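Local atomic coordinates of H subunit of photosynthetic reaction center complex (Rhodopseudomonas palustris, PDB entry 6Z5S), a protein that probably caps the cytoplasmic side of the photosynthetic reaction centre, with one membrane-spanning helix and a globular PRC-barrel domain. Residues V207-P219 against K234-P248. Sequence-based numbering, arbitrary orientation.
Sequences VDAIRGDQFAGVP and KICAYYGAGTLYATP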
loop_
_atom_site.group_PDB
_atom_site.type_symbol
_atom_site.label_atom_id
_atom_site.label_comp_id
_atom_site.label_asym_id
_atom_site.label_seq_id
_atom_site.Cartn_x
_atom_site.Cartn_y
_atom_site.Cartn_z
ATOM N N VAL D 207 -27.240 14.773 21.344
ATOM C CA VAL D 207 -27.176 14.895 19.896
ATOM C C VAL D 207 -27.041 16.372 19.567
ATOM O O VAL D 207 -27.931 17.167 19.889
ATOM C CB VAL D 207 -28.412 14.295 19.219
ATOM C CG1 VAL D 207 -28.473 14.719 17.767
ATOM C CG2 VAL D 207 -28.378 12.794 19.332
ATOM N N ASP D 208 -25.939 16.737 18.925
ATOM C CA ASP D 208 -25.656 18.127 18.615
ATOM C C ASP D 208 -26.061 18.525 17.205
ATOM O O ASP D 208 -25.858 19.680 16.824
ATOM C CB ASP D 208 -24.173 18.411 18.816
ATOM C CG ASP D 208 -23.303 17.368 18.171
ATOM O OD1 ASP D 208 -23.390 16.196 18.586
ATOM O OD2 ASP D 208 -22.541 17.714 17.245
ATOM N N ALA D 209 -26.624 17.608 16.420
ATOM C CA ALA D 209 -26.997 17.944 15.052
ATOM C C ALA D 209 -28.260 18.791 15.015
ATOM O O ALA D 209 -28.288 19.849 14.384
ATOM C CB ALA D 209 -27.177 16.671 14.229
ATOM N N ILE D 210 -29.313 18.342 15.686
ATOM C CA ILE D 210 -30.554 19.090 15.784
ATOM C C ILE D 210 -30.764 19.468 17.241
ATOM O O ILE D 210 -30.078 18.979 18.136
ATOM C CB ILE D 210 -31.755 18.297 15.248
ATOM C CG1 ILE D 210 -32.094 17.152 16.197
ATOM C CG2 ILE D 210 -31.445 17.751 13.872
ATOM C CD1 ILE D 210 -33.147 16.224 15.671
ATOM N N ARG D 211 -31.728 20.349 17.470
ATOM C CA ARG D 211 -32.040 20.765 18.824
ATOM C C ARG D 211 -33.176 19.916 19.384
ATOM O O ARG D 211 -33.692 19.011 18.727
ATOM C CB ARG D 211 -32.380 22.248 18.861
ATOM C CG ARG D 211 -33.470 22.659 17.916
ATOM C CD ARG D 211 -33.832 24.111 18.125
ATOM N NE ARG D 211 -35.088 24.438 17.470
ATOM C CZ ARG D 211 -35.176 24.945 16.247
ATOM N NH1 ARG D 211 -36.362 25.211 15.723
ATOM N NH2 ARG D 211 -34.074 25.187 15.552
ATOM N N GLY D 212 -33.584 20.230 20.614
ATOM C CA GLY D 212 -34.423 19.312 21.367
ATOM C C GLY D 212 -35.791 19.081 20.757
ATOM O O GLY D 212 -36.288 17.953 20.745
ATOM N N ASP D 213 -36.427 20.137 20.256
ATOM C CA ASP D 213 -37.778 19.979 19.732
ATOM C C ASP D 213 -37.783 19.258 18.394
ATOM O O ASP D 213 -38.749 18.557 18.073
ATOM C CB ASP D 213 -38.451 21.338 19.588
ATOM C CG ASP D 213 -37.631 22.300 18.765
ATOM O OD1 ASP D 213 -36.462 22.540 19.128
ATOM O OD2 ASP D 213 -38.147 22.805 17.749
ATOM N N GLN D 214 -36.716 19.411 17.609
ATOM C CA GLN D 214 -36.670 18.850 16.266
ATOM C C GLN D 214 -36.829 17.341 16.247
ATOM O O GLN D 214 -37.101 16.780 15.181
ATOM C CB GLN D 214 -35.363 19.240 15.587
ATOM C CG GLN D 214 -35.171 20.731 15.479
ATOM C CD GLN D 214 -34.163 21.108 14.425
ATOM O OE1 GLN D 214 -33.002 21.363 14.726
ATOM N NE2 GLN D 214 -34.603 21.143 13.177
ATOM N N PHE D 215 -36.679 16.672 17.389
ATOM C CA PHE D 215 -36.908 15.236 17.437
ATOM C C PHE D 215 -38.337 14.876 17.080
ATOM O O PHE D 215 -38.611 13.714 16.765
ATOM C CB PHE D 215 -36.558 14.696 18.817
ATOM C CG PHE D 215 -35.094 14.641 19.080
ATOM C CD1 PHE D 215 -34.353 13.551 18.684
ATOM C CD2 PHE D 215 -34.453 15.686 19.711
ATOM C CE1 PHE D 215 -33.003 13.499 18.919
ATOM C CE2 PHE D 215 -33.103 15.641 19.947
ATOM C CZ PHE D 215 -32.376 14.545 19.551
ATOM N N ALA D 216 -39.256 15.837 17.121
ATOM C CA ALA D 216 -40.611 15.551 16.674
ATOM C C ALA D 216 -40.668 15.335 15.169
ATOM O O ALA D 216 -41.508 14.569 14.687
ATOM C CB ALA D 216 -41.548 16.685 17.081
ATOM N N GLY D 217 -39.783 15.980 14.418
ATOM C CA GLY D 217 -39.828 15.924 12.975
ATOM C C GLY D 217 -39.035 14.820 12.323
ATOM O O GLY D 217 -39.060 14.708 11.095
ATOM N N VAL D 218 -38.328 14.005 13.097
ATOM C CA VAL D 218 -37.556 12.905 12.511
ATOM C C VAL D 218 -38.501 11.979 11.759
ATOM O O VAL D 218 -39.566 11.616 12.293
ATOM C CB VAL D 218 -36.795 12.144 13.607
ATOM C CG1 VAL D 218 -36.036 10.975 13.024
ATOM C CG2 VAL D 218 -35.852 13.078 14.331
ATOM N N PRO D 219 -38.186 11.579 10.527
ATOM C CA PRO D 219 -39.102 10.715 9.774
ATOM C C PRO D 219 -39.291 9.375 10.467
ATOM O O PRO D 219 -38.326 8.686 10.796
ATOM C CB PRO D 219 -38.405 10.557 8.419
ATOM C CG PRO D 219 -37.450 11.680 8.342
ATOM C CD PRO D 219 -37.000 11.934 9.737
ATOM N N LYS D 234 -33.868 8.514 4.966
ATOM C CA LYS D 234 -34.615 9.685 5.411
ATOM C C LYS D 234 -34.198 10.112 6.811
ATOM O O LYS D 234 -34.054 11.307 7.082
ATOM C CB LYS D 234 -36.111 9.410 5.353
ATOM C CG LYS D 234 -36.691 9.681 3.996
ATOM C CD LYS D 234 -38.165 9.408 3.958
ATOM C CE LYS D 234 -38.691 9.495 2.546
ATOM N NZ LYS D 234 -40.107 9.054 2.473
ATOM N N ILE D 235 -33.953 9.152 7.701
ATOM C CA ILE D 235 -33.577 9.487 9.070
ATOM C C ILE D 235 -32.164 10.055 9.113
ATOM O O ILE D 235 -31.923 11.124 9.694
ATOM C CB ILE D 235 -33.722 8.255 9.977
ATOM C CG1 ILE D 235 -35.196 7.904 10.140
ATOM C CG2 ILE D 235 -33.098 8.509 11.325
ATOM C CD1 ILE D 235 -35.437 6.473 10.518
ATOM N N CYS D 236 -31.206 9.353 8.501
ATOM C CA CYS D 236 -29.847 9.881 8.485
ATOM C C CYS D 236 -29.777 11.227 7.779
ATOM O O CYS D 236 -28.958 12.071 8.143
ATOM C CB CYS D 236 -28.888 8.886 7.838
ATOM S SG CYS D 236 -29.037 7.197 8.434
ATOM N N ALA D 237 -30.651 11.468 6.805
ATOM C CA ALA D 237 -30.652 12.740 6.101
ATOM C C ALA D 237 -31.267 13.842 6.946
ATOM O O ALA D 237 -30.792 14.980 6.921
ATOM C CB ALA D 237 -31.402 12.597 4.783
ATOM N N TYR D 238 -32.327 13.528 7.689
ATOM C CA TYR D 238 -32.876 14.505 8.615
ATOM C C TYR D 238 -31.831 14.925 9.629
ATOM O O TYR D 238 -31.755 16.098 10.004
ATOM C CB TYR D 238 -34.102 13.935 9.322
ATOM C CG TYR D 238 -34.778 14.927 10.226
ATOM C CD1 TYR D 238 -35.768 15.762 9.746
ATOM C CD2 TYR D 238 -34.422 15.035 11.557
ATOM C CE1 TYR D 238 -36.383 16.670 10.563
ATOM C CE2 TYR D 238 -35.030 15.944 12.379
ATOM C CZ TYR D 238 -36.010 16.757 11.878
ATOM O OH TYR D 238 -36.624 17.667 12.701
ATOM N N TYR D 239 -31.011 13.984 10.080
ATOM C CA TYR D 239 -29.980 14.361 11.038
ATOM C C TYR D 239 -28.807 15.071 10.380
ATOM O O TYR D 239 -28.205 15.955 10.994
ATOM C CB TYR D 239 -29.502 13.137 11.805
ATOM C CG TYR D 239 -30.483 12.720 12.861
ATOM C CD1 TYR D 239 -30.508 13.342 14.093
ATOM C CD2 TYR D 239 -31.405 11.723 12.615
ATOM C CE1 TYR D 239 -31.412 12.965 15.055
ATOM C CE2 TYR D 239 -32.306 11.340 13.568
ATOM C CZ TYR D 239 -32.307 11.964 14.784
ATOM O OH TYR D 239 -33.217 11.573 15.729
ATOM N N GLY D 240 -28.468 14.715 9.143
ATOM C CA GLY D 240 -27.416 15.423 8.442
ATOM C C GLY D 240 -27.781 16.836 8.056
ATOM O O GLY D 240 -26.890 17.674 7.909
ATOM N N ALA D 241 -29.070 17.115 7.869
ATOM C CA ALA D 241 -29.485 18.474 7.546
ATOM C C ALA D 241 -29.080 19.451 8.635
ATOM O O ALA D 241 -28.737 20.600 8.343
ATOM C CB ALA D 241 -30.993 18.527 7.326
ATOM N N GLY D 242 -29.102 19.013 9.891
ATOM C CA GLY D 242 -28.739 19.886 10.985
ATOM C C GLY D 242 -27.297 20.331 10.968
ATOM O O GLY D 242 -26.969 21.352 11.576
ATOM N N THR D 243 -26.426 19.592 10.283
ATOM C CA THR D 243 -25.024 19.980 10.216
ATOM C C THR D 243 -24.829 21.300 9.492
ATOM O O THR D 243 -23.765 21.911 9.617
ATOM C CB THR D 243 -24.203 18.890 9.528
ATOM O OG1 THR D 243 -24.446 18.929 8.118
ATOM C CG2 THR D 243 -24.575 17.522 10.062
ATOM N N LEU D 244 -25.826 21.759 8.747
ATOM C CA LEU D 244 -25.680 23.000 8.008
ATOM C C LEU D 244 -26.836 23.952 8.272
ATOM O O LEU D 244 -26.662 25.170 8.218
ATOM C CB LEU D 244 -25.578 22.714 6.514
ATOM C CG LEU D 244 -24.965 23.819 5.665
ATOM C CD1 LEU D 244 -23.478 23.892 5.907
ATOM C CD2 LEU D 244 -25.256 23.584 4.205
ATOM N N TYR D 245 -28.019 23.413 8.554
ATOM C CA TYR D 245 -29.219 24.226 8.614
ATOM C C TYR D 245 -29.804 24.380 10.007
ATOM O O TYR D 245 -30.670 25.239 10.196
ATOM C CB TYR D 245 -30.292 23.650 7.688
ATOM C CG TYR D 245 -29.903 23.661 6.240
ATOM C CD1 TYR D 245 -29.676 24.849 5.577
ATOM C CD2 TYR D 245 -29.766 22.483 5.531
ATOM C CE1 TYR D 245 -29.323 24.865 4.255
ATOM C CE2 TYR D 245 -29.413 22.492 4.206
ATOM C CZ TYR D 245 -29.196 23.686 3.575
ATOM O OH TYR D 245 -28.843 23.699 2.253
ATOM N N ALA D 246 -29.374 23.588 10.987
ATOM C CA ALA D 246 -29.937 23.755 12.326
ATOM C C ALA D 246 -29.264 24.905 13.065
ATOM O O ALA D 246 -29.869 25.964 13.259
ATOM C CB ALA D 246 -29.812 22.454 13.123
ATOM N N THR D 247 -27.977 24.730 13.419
ATOM C CA THR D 247 -27.206 25.656 14.248
ATOM C C THR D 247 -28.108 26.266 15.317
ATOM O O THR D 247 -28.386 27.471 15.279
ATOM C CB THR D 247 -26.563 26.749 13.391
ATOM O OG1 THR D 247 -25.951 26.151 12.244
ATOM C CG2 THR D 247 -25.488 27.487 14.182
ATOM N N PRO D 248 -28.593 25.471 16.277
ATOM C CA PRO D 248 -29.758 25.898 17.067
ATOM C C PRO D 248 -29.499 27.099 17.962
ATOM O O PRO D 248 -29.469 26.973 19.190
ATOM C CB PRO D 248 -30.080 24.653 17.903
ATOM C CG PRO D 248 -28.800 23.917 17.985
ATOM C CD PRO D 248 -28.136 24.124 16.661
#
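Y238 and Q214 make the polar link across this contact: the phenol OH donates to the backbone O of Q214 at 2.7 Å, tilted 19° from the carbonyl plane. The same O takes the N-H of G217, so two donors grip it. The Y238 side chain leaves the helix with CG anti to the backbone N (chi1 -176°), which carries its ring into the loop. There V218 CA makes a CH-pi contact over one face, 3.9 Å from the centroid, I210 CD1 meets the edge, and P219 CD lies 3.5 Å from Y238 CB. With an alanine here, the O of Q214 would probably lose one of its two donors and a gap be left beside V218 and P219. Y239 fills the neighbouring space: V218 CG2 touches its OH, I210 CD1 reaches its CE1 at 3.7 Å, and the hydroxyl is hydrogen-bonded to L190 O on strand 188-192. The backbones come close at G242, whose CA makes a 3.4 Å CA-H...O contact with A209 O, while R211 CB meets P248 CB. The last helix, 229-245, thus packs on the loop after strand 205-206, and Y239 ties it to the antiparallel sheet, consistent with a helix against the PRC-barrel.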